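Long-range contacts in D-3-phosphoglycerate dehydrogenase oxidoreductase protein (Ralstonia solanacearum, PDB 3GG9), which probably catalyses the NAD-dependent oxidation of D-3-phosphoglycerate, as a member of the D-isomer specific 2-hydroxyacid dehydrogenase family: residues A[4-9]-A[44-49]; A[8-13]-A[29-34]. One frame throughout, in Å; residues are numbered along the deposited sequence. Where two conformers were deposited one is given.

Contact 1: residues A[4-9]-A[44-49]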
ATOM      1  N   LYS A   4       7.338  -3.578 -40.616  1.00 32.95           N
ATOM      2  CA  LYS A   4       6.043  -3.825 -40.008  1.00 32.22           C
ATOM      3  C   LYS A   4       6.369  -4.370 -38.606  1.00 35.38           C
ATOM      4  O   LYS A   4       7.009  -5.432 -38.471  1.00 32.65           O
ATOM      5  CB  LYS A   4       5.294  -4.849 -40.855  1.00 35.68           C
ATOM      6  CG  LYS A   4       3.804  -4.610 -41.007  1.00 54.32           C
ATOM      7  CD  LYS A   4       2.991  -5.518 -40.097  1.00 62.54           C
ATOM      8  CE  LYS A   4       1.496  -5.322 -40.305  1.00 69.13           C
ATOM      9  NZ  LYS A   4       0.721  -5.908 -39.178  1.00 72.17           N
ATOM     10  N   ILE A   5       5.972  -3.619 -37.572  1.00 31.34           N
ATOM     11  CA  ILE A   5       6.293  -3.942 -36.177  1.00 29.74           C
ATOM     12  C   ILE A   5       5.020  -4.211 -35.386  1.00 31.58           C
ATOM     13  O   ILE A   5       4.018  -3.509 -35.556  1.00 31.01           O
ATOM     14  CB  ILE A   5       7.121  -2.806 -35.511  1.00 29.28           C
ATOM     15  CG1 ILE A   5       8.454  -2.650 -36.226  1.00 27.86           C
ATOM     16  CG2 ILE A   5       7.308  -3.034 -33.985  1.00 32.21           C
ATOM     17  CD1 ILE A   5       9.261  -1.449 -35.806  1.00 32.71           C
ATOM     18  N   ALA A   6       5.039  -5.262 -34.565  1.00 30.16           N
ATOM     19  CA  ALA A   6       3.954  -5.519 -33.640  1.00 31.04           C
ATOM     20  C   ALA A   6       4.460  -5.592 -32.203  1.00 28.75           C
ATOM     21  O   ALA A   6       5.521  -6.163 -31.934  1.00 28.90           O
ATOM     22  CB  ALA A   6       3.217  -6.782 -34.002  1.00 30.48           C
ATOM     23  N   VAL A   7       3.684  -4.986 -31.302  1.00 29.85           N
ATOM     24  CA  VAL A   7       3.906  -5.074 -29.868  1.00 28.37           C
ATOM     25  C   VAL A   7       2.729  -5.866 -29.297  1.00 28.60           C
ATOM     26  O   VAL A   7       1.569  -5.504 -29.501  1.00 26.89           O
ATOM     27  CB  VAL A   7       3.908  -3.687 -29.176  1.00 28.62           C
ATOM     28  CG1 VAL A   7       4.265  -3.846 -27.700  1.00 34.43           C
ATOM     29  CG2 VAL A   7       4.863  -2.692 -29.866  1.00 26.00           C
ATOM     30  N   LEU A   8       3.040  -6.931 -28.570  1.00 23.73           N
ATOM     31  CA  LEU A   8       2.016  -7.827 -28.041  1.00 28.24           C
ATOM     32  C   LEU A   8       1.658  -7.509 -26.583  1.00 31.78           C
ATOM     33  O   LEU A   8       2.470  -6.939 -25.857  1.00 25.69           O
ATOM     34  CB  LEU A   8       2.553  -9.257 -28.119  1.00 26.52           C
ATOM     35  CG  LEU A   8       2.796  -9.841 -29.517  1.00 29.45           C
ATOM     36  CD1 LEU A   8       3.166 -11.299 -29.378  1.00 34.31           C
ATOM     37  CD2 LEU A   8       1.532  -9.698 -30.384  1.00 30.68           C
ATOM     38  N   ASP A   9       0.443  -7.891 -26.176  1.00 25.42           N
ATOM     39  CA  ASP A   9       0.030  -8.011 -24.756  1.00 31.68           C
ATOM     40  C   ASP A   9       0.055  -6.720 -23.926  1.00 27.48           C
ATOM     41  O   ASP A   9       0.425  -6.747 -22.758  1.00 24.75           O
ATOM     42  CB  ASP A   9       0.859  -9.073 -24.028  1.00 31.32           C
ATOM     43  CG  ASP A   9       0.987 -10.362 -24.805  1.00 29.79           C
ATOM     44  OD1 ASP A   9      -0.048 -10.915 -25.213  1.00 38.06           O
ATOM     45  OD2 ASP A   9       2.132 -10.830 -24.986  1.00 31.64           O
ATOM     46  N   ALA A  44      -1.685 -15.993 -37.176  1.00 49.79           N
ATOM     47  CA  ALA A  44      -2.549 -15.183 -38.037  1.00 46.19           C
ATOM     48  C   ALA A  44      -2.537 -13.709 -37.633  1.00 47.21           C
ATOM     49  O   ALA A  44      -2.626 -12.825 -38.492  1.00 49.88           O
ATOM     50  CB  ALA A  44      -3.974 -15.727 -38.028  1.00 53.26           C
ATOM     51  N   ARG A  45      -2.413 -13.450 -36.331  1.00 44.85           N
ATOM     52  CA  ARG A  45      -2.407 -12.078 -35.839  0.50 43.61           C
ATOM     53  C   ARG A  45      -1.116 -11.343 -36.215  1.00 39.27           C
ATOM     54  O   ARG A  45      -1.162 -10.169 -36.558  1.00 43.33           O
ATOM     55  CB  ARG A  45      -2.677 -12.021 -34.330  0.50 42.77           C
ATOM     56  CG  ARG A  45      -3.709 -10.964 -33.921  0.50 37.86           C
ATOM     57  CD  ARG A  45      -5.138 -11.435 -34.205  0.50 42.77           C
ATOM     58  NE  ARG A  45      -6.153 -10.443 -33.868  0.50 32.49           N
ATOM     59  CZ  ARG A  45      -6.586  -9.488 -34.686  0.50 42.90           C
ATOM     60  NH1 ARG A  45      -6.094  -9.376 -35.914  0.50 49.53           N
ATOM     61  NH2 ARG A  45      -7.512  -8.634 -34.271  0.50 44.28           N
ATOM     62  N   VAL A  46       0.017 -12.042 -36.203  1.00 40.69           N
ATOM     63  CA  VAL A  46       1.312 -11.416 -36.540  1.00 38.87           C
ATOM     64  C   VAL A  46       1.943 -11.880 -37.882  1.00 42.04           C
ATOM     65  O   VAL A  46       3.165 -11.829 -38.073  1.00 35.41           O
ATOM     66  CB  VAL A  46       2.333 -11.516 -35.361  1.00 41.91           C
ATOM     67  CG1 VAL A  46       1.813 -10.761 -34.139  1.00 43.89           C
ATOM     68  CG2 VAL A  46       2.657 -12.968 -34.990  1.00 40.79           C
ATOM     69  N   ALA A  47       1.093 -12.294 -38.820  1.00 45.68           N
ATOM     70  CA  ALA A  47       1.535 -12.909 -40.079  1.00 45.11           C
ATOM     71  C   ALA A  47       2.465 -12.039 -40.926  1.00 45.83           C
ATOM     72  O   ALA A  47       3.423 -12.546 -41.518  1.00 47.52           O
ATOM     73  CB  ALA A  47       0.326 -13.372 -40.899  1.00 47.62           C
ATOM     74  N   ASP A  48       2.203 -10.736 -40.961  1.00 43.48           N
ATOM     75  CA  ASP A  48       2.987  -9.822 -41.795  1.00 44.13           C
ATOM     76  C   ASP A  48       4.134  -9.113 -41.083  1.00 44.99           C
ATOM     77  O   ASP A  48       4.848  -8.328 -41.713  1.00 42.62           O
ATOM     78  CB  ASP A  48       2.081  -8.755 -42.418  1.00 51.96           C
ATOM     79  CG  ASP A  48       0.996  -9.345 -43.302  1.00 66.75           C
ATOM     80  OD1 ASP A  48       1.289 -10.296 -44.069  1.00 73.03           O
ATOM     81  OD2 ASP A  48      -0.150  -8.846 -43.234  1.00 70.28           O
ATOM     82  N   VAL A  49       4.326  -9.355 -39.789  1.00 36.80           N
ATOM     83  CA  VAL A  49       5.308  -8.533 -39.072  1.00 37.00           C
ATOM     84  C   VAL A  49       6.727  -9.027 -39.248  1.00 32.29           C
ATOM     85  O   VAL A  49       6.992 -10.219 -39.232  1.00 32.85           O
ATOM     86  CB  VAL A  49       4.932  -8.236 -37.561  1.00 41.80           C
ATOM     87  CG1 VAL A  49       3.455  -8.494 -37.302  1.00 39.64           C
ATOM     88  CG2 VAL A  49       5.819  -8.969 -36.566  1.00 41.35           C
TER
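In the five-stranded parallel sheet near the N-terminus of the chain, strand 4-7 is met on one side by the turn that carries the chain from helix 39-45 into strand 51-54, and Ala6 and Leu8 rest on valines of that turn. The turn is of type I, running from Val46 to Val49 and closed by the bond from Val49 N to Val46 O (3.2 Å). Val49 wedges its CG1 against the strand, 3.7 Å from Ala6 CB, while its CB lies 3.6 Å from Lys4 O. Val46 uses the same branch further along: with CG1 anti to its carbonyl carbon (chi1 -62°), that methyl reaches Leu8 CD2 at 3.9 Å, the two side chains crossing at about a right angle. Val46 CG1 thus meets both Ala6 and Leu8, whereas Val49 meets Ala6 and Lys4; Leu52 of the next strand touches Ala6 and Val46 as well. At the outer end the Lys4 chain, bent at chi2, drapes over the turn, its CB 3.6 Å from Asp48 O and its CE 4.1 Å from Asp48 CB. The charged ends stay apart, with Lys4 NZ 5.1 Å from Asp48 OD2. Van der Waals packing therefore holds the contact, between methyls in the middle and between the lysine chain and the Asp48 carbonyl at the edge, and any lysine-aspartate attraction is probably modest and long-range.

Contact 2: residues A[8-13]-A[29-34]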
ATOM      1  N   LEU A   8       3.040  -6.931 -28.570  1.00 23.73           N
ATOM      2  CA  LEU A   8       2.016  -7.827 -28.041  1.00 28.24           C
ATOM      3  C   LEU A   8       1.658  -7.509 -26.583  1.00 31.78           C
ATOM      4  O   LEU A   8       2.470  -6.939 -25.857  1.00 25.69           O
ATOM      5  CB  LEU A   8       2.553  -9.257 -28.119  1.00 26.52           C
ATOM      6  CG  LEU A   8       2.796  -9.841 -29.517  1.00 29.45           C
ATOM      7  CD1 LEU A   8       3.166 -11.299 -29.378  1.00 34.31           C
ATOM      8  CD2 LEU A   8       1.532  -9.698 -30.384  1.00 30.68           C
ATOM      9  N   ASP A   9       0.443  -7.891 -26.176  1.00 25.42           N
ATOM     10  CA  ASP A   9       0.030  -8.011 -24.756  1.00 31.68           C
ATOM     11  C   ASP A   9       0.055  -6.720 -23.926  1.00 27.48           C
ATOM     12  O   ASP A   9       0.425  -6.747 -22.758  1.00 24.75           O
ATOM     13  CB  ASP A   9       0.859  -9.073 -24.028  1.00 31.32           C
ATOM     14  CG  ASP A   9       0.987 -10.362 -24.805  1.00 29.79           C
ATOM     15  OD1 ASP A   9      -0.048 -10.915 -25.213  1.00 38.06           O
ATOM     16  OD2 ASP A   9       2.132 -10.830 -24.986  1.00 31.64           O
ATOM     17  N   ASP A  10      -0.339  -5.605 -24.529  1.00 28.42           N
ATOM     18  CA  ASP A  10      -0.320  -4.305 -23.832  1.00 32.85           C
ATOM     19  C   ASP A  10      -1.734  -3.940 -23.372  1.00 28.72           C
ATOM     20  O   ASP A  10      -2.440  -3.171 -24.042  1.00 26.95           O
ATOM     21  CB  ASP A  10       0.272  -3.239 -24.755  1.00 32.39           C
ATOM     22  CG  ASP A  10       0.275  -1.836 -24.136  1.00 30.23           C
ATOM     23  OD1 ASP A  10       0.204  -1.689 -22.893  1.00 29.86           O
ATOM     24  OD2 ASP A  10       0.342  -0.868 -24.927  1.00 31.85           O
ATOM     25  N   TYR A  11      -2.122  -4.473 -22.209  1.00 28.39           N
ATOM     26  CA  TYR A  11      -3.534  -4.513 -21.791  1.00 30.11           C
ATOM     27  C   TYR A  11      -4.146  -3.131 -21.630  1.00 27.54           C
ATOM     28  O   TYR A  11      -5.296  -2.931 -21.982  1.00 26.87           O
ATOM     29  CB  TYR A  11      -3.748  -5.376 -20.521  1.00 24.70           C
ATOM     30  CG  TYR A  11      -3.114  -6.740 -20.639  1.00 26.02           C
ATOM     31  CD1 TYR A  11      -3.750  -7.768 -21.319  1.00 26.36           C
ATOM     32  CD2 TYR A  11      -1.867  -7.004 -20.070  1.00 17.83           C
ATOM     33  CE1 TYR A  11      -3.163  -9.005 -21.446  1.00 27.65           C
ATOM     34  CE2 TYR A  11      -1.269  -8.238 -20.181  1.00 21.89           C
ATOM     35  CZ  TYR A  11      -1.930  -9.244 -20.876  1.00 31.52           C
ATOM     36  OH  TYR A  11      -1.339 -10.472 -21.019  1.00 32.58           O
ATOM     37  N   GLN A  12      -3.358  -2.177 -21.141  1.00 26.73           N
ATOM     38  CA  GLN A  12      -3.847  -0.827 -20.878  1.00 27.32           C
ATOM     39  C   GLN A  12      -3.473   0.180 -21.964  1.00 25.13           C
ATOM     40  O   GLN A  12      -3.614   1.387 -21.743  1.00 32.06           O
ATOM     41  CB  GLN A  12      -3.314  -0.333 -19.531  1.00 25.28           C
ATOM     42  CG  GLN A  12      -3.984  -0.994 -18.377  1.00 25.66           C
ATOM     43  CD  GLN A  12      -3.370  -0.667 -17.025  1.00 22.85           C
ATOM     44  OE1 GLN A  12      -2.372  -1.270 -16.619  1.00 29.98           O
ATOM     45  NE2 GLN A  12      -4.018   0.246 -16.282  1.00 18.93           N
ATOM     46  N   ASP A  13      -2.961  -0.317 -23.095  1.00 25.17           N
ATOM     47  CA  ASP A  13      -2.648   0.494 -24.281  1.00 21.59           C
ATOM     48  C   ASP A  13      -1.698   1.620 -23.890  1.00 22.10           C
ATOM     49  O   ASP A  13      -1.904   2.768 -24.250  1.00 26.92           O
ATOM     50  CB  ASP A  13      -3.941   1.055 -24.894  1.00 22.00           C
ATOM     51  CG  ASP A  13      -3.805   1.405 -26.354  1.00 33.51           C
ATOM     52  OD1 ASP A  13      -2.877   0.887 -27.030  1.00 33.32           O
ATOM     53  OD2 ASP A  13      -4.653   2.202 -26.817  1.00 39.99           O
ATOM     54  N   VAL A  29       3.616   0.416 -36.830  1.00 35.48           N
ATOM     55  CA  VAL A  29       3.519  -0.278 -35.531  1.00 32.52           C
ATOM     56  C   VAL A  29       2.073  -0.569 -35.173  1.00 36.04           C
ATOM     57  O   VAL A  29       1.227   0.325 -35.196  1.00 38.61           O
ATOM     58  CB  VAL A  29       4.148   0.541 -34.378  1.00 35.94           C
ATOM     59  CG1 VAL A  29       4.232  -0.298 -33.083  1.00 31.07           C
ATOM     60  CG2 VAL A  29       5.515   1.027 -34.750  1.00 28.37           C
ATOM     61  N   LYS A  30       1.797  -1.827 -34.855  1.00 31.31           N
ATOM     62  CA  LYS A  30       0.510  -2.222 -34.318  1.00 31.76           C
ATOM     63  C   LYS A  30       0.717  -2.700 -32.880  1.00 30.57           C
ATOM     64  O   LYS A  30       1.559  -3.550 -32.618  1.00 31.06           O
ATOM     65  CB  LYS A  30      -0.122  -3.329 -35.176  1.00 40.29           C
ATOM     66  CG  LYS A  30      -1.529  -3.760 -34.731  1.00 48.58           C
ATOM     67  CD  LYS A  30      -2.499  -2.586 -34.735  1.00 61.85           C
ATOM     68  CE  LYS A  30      -3.609  -2.749 -33.708  1.00 66.16           C
ATOM     69  NZ  LYS A  30      -4.724  -3.597 -34.206  1.00 65.57           N
ATOM     70  N   VAL A  31      -0.040  -2.135 -31.949  1.00 27.47           N
ATOM     71  CA  VAL A  31       0.023  -2.574 -30.565  1.00 28.67           C
ATOM     72  C   VAL A  31      -1.260  -3.342 -30.283  1.00 26.61           C
ATOM     73  O   VAL A  31      -2.356  -2.833 -30.515  1.00 28.94           O
ATOM     74  CB  VAL A  31       0.143  -1.394 -29.583  1.00 29.43           C
ATOM     75  CG1 VAL A  31       0.263  -1.909 -28.147  1.00 29.39           C
ATOM     76  CG2 VAL A  31       1.337  -0.473 -29.935  1.00 21.61           C
ATOM     77  N   PHE A  32      -1.125  -4.565 -29.789  1.00 31.36           N
ATOM     78  CA  PHE A  32      -2.305  -5.338 -29.398  1.00 26.24           C
ATOM     79  C   PHE A  32      -2.542  -5.168 -27.909  1.00 31.46           C
ATOM     80  O   PHE A  32      -1.580  -5.044 -27.135  1.00 27.37           O
ATOM     81  CB  PHE A  32      -2.121  -6.815 -29.777  1.00 30.54           C
ATOM     82  CG  PHE A  32      -2.050  -7.036 -31.260  1.00 31.81           C
ATOM     83  CD1 PHE A  32      -0.818  -7.112 -31.909  1.00 35.98           C
ATOM     84  CD2 PHE A  32      -3.219  -7.121 -32.016  1.00 37.53           C
ATOM     85  CE1 PHE A  32      -0.747  -7.287 -33.288  1.00 35.68           C
ATOM     86  CE2 PHE A  32      -3.165  -7.300 -33.401  1.00 35.53           C
ATOM     87  CZ  PHE A  32      -1.930  -7.381 -34.036  1.00 39.18           C
ATOM     88  N   ASN A  33      -3.817  -5.148 -27.521  1.00 24.25           N
ATOM     89  CA  ASN A  33      -4.217  -4.884 -26.142  1.00 28.04           C
ATOM     90  C   ASN A  33      -4.786  -6.104 -25.404  1.00 33.28           C
ATOM     91  O   ASN A  33      -5.299  -5.994 -24.290  1.00 28.55           O
ATOM     92  CB  ASN A  33      -5.205  -3.708 -26.073  1.00 32.98           C
ATOM     93  CG  ASN A  33      -4.688  -2.466 -26.770  1.00 36.01           C
ATOM     94  OD1 ASN A  33      -5.405  -1.838 -27.541  1.00 44.14           O
ATOM     95  ND2 ASN A  33      -3.441  -2.104 -26.500  1.00 29.41           N
ATOM     96  N   ASN A  34      -4.721  -7.264 -26.046  1.00 33.72           N
ATOM     97  CA  ASN A  34      -5.075  -8.502 -25.378  1.00 34.52           C
ATOM     98  C   ASN A  34      -4.156  -9.619 -25.812  1.00 37.59           C
ATOM     99  O   ASN A  34      -3.336  -9.442 -26.714  1.00 38.75           O
ATOM    100  CB  ASN A  34      -6.555  -8.857 -25.577  1.00 40.17           C
ATOM    101  CG  ASN A  34      -6.970  -8.896 -27.035  1.00 43.26           C
ATOM    102  OD1 ASN A  34      -6.237  -9.371 -27.893  1.00 52.32           O
ATOM    103  ND2 ASN A  34      -8.175  -8.402 -27.315  1.00 48.27           N
TER
HETATM  104  O   HOH W   1      -0.913  -9.654 -27.962  1.00 40.46           O
HETATM  105  O   HOH W   2      -2.943   0.420 -30.237  1.00 49.59           O
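Asn33 reaches from the segment 29-34 into the turn Asp10-Asp13 and ties it down with one amide nitrogen. Its ND2 donates to Asp10 O at 2.9 Å and to Asp13 OD1 at 3.1 Å, the latter approached from above the carboxylate plane, which stands 65° from the amide. Asp10 O also accepts from Asp13 N, the bond that closes this type I turn, so two donors grip one carbonyl. At the start of the turn, Asp10 N donates to Phe32 O (2.9 Å, 157° at the hydrogen), and Tyr11 CA points its hydrogen almost straight at Asn33 O. The Asp10 side chain, its CG anti to the backbone N (chi1 177°), brings OD2 within 3.4 Å of Val31 CG1. Phe32 and Leu8 pack closely too, side by side, with CD1 of the ring 3.8 Å from Leu8 CD2, and Lys30 CG sits over one face of the ring.

These interactions join the loops that leave the C-terminal ends of the neighbouring parallel strands 4-7 and 28-31, in a sheet of order 2-1-3-4-5 that is flavodoxin-like, as in the substrate-binding domains of this family.

The looser side is bridged by water. Between Asp9 and the exposed Asn34 one water intervenes, accepting from Asp9 N and donating to Asn34 O. A second donates to Asp13 OD1 and more weakly to Val31 O.

Elsewhere the rest of the protein takes over: the Asp9 carboxylate bonds to Thr59 and Thr35, that of Asp10 to the amides of Ala14 and Val15, and Asp13 OD2 forms a salt bridge with Arg16. Tyr11 OH bonds to Thr35, and its ring stacks edge-to-face with Trp138 of the second subunit, whose Gln140 NE2 also donates to Tyr11 O.

Overall arrangement
Contacts 1 and 2 lie with their centres about 10 Å apart, around strands 4-7 and 28-31 of the five-stranded parallel sheet, and both start from the same part of the chain, sharing Leu8 and Asp9. Along the sequence come strand 4-7, the loop 8-13, strand 28-31, helix 39-45 and the turn 46-49. Strands 4-7 and 28-31 are neighbours in the sheet, probably bonded through Ile5 O to Lys30 N and Val7 O to Phe32 N, so the two contacts adjoin across neighbouring strands. Arg45 CG also packs on Phe32 CE2. Contact 1 packs the turn after helix 39-45 on strand 4-7, whereas contact 2 shapes a strand-end loop that reaches the second subunit.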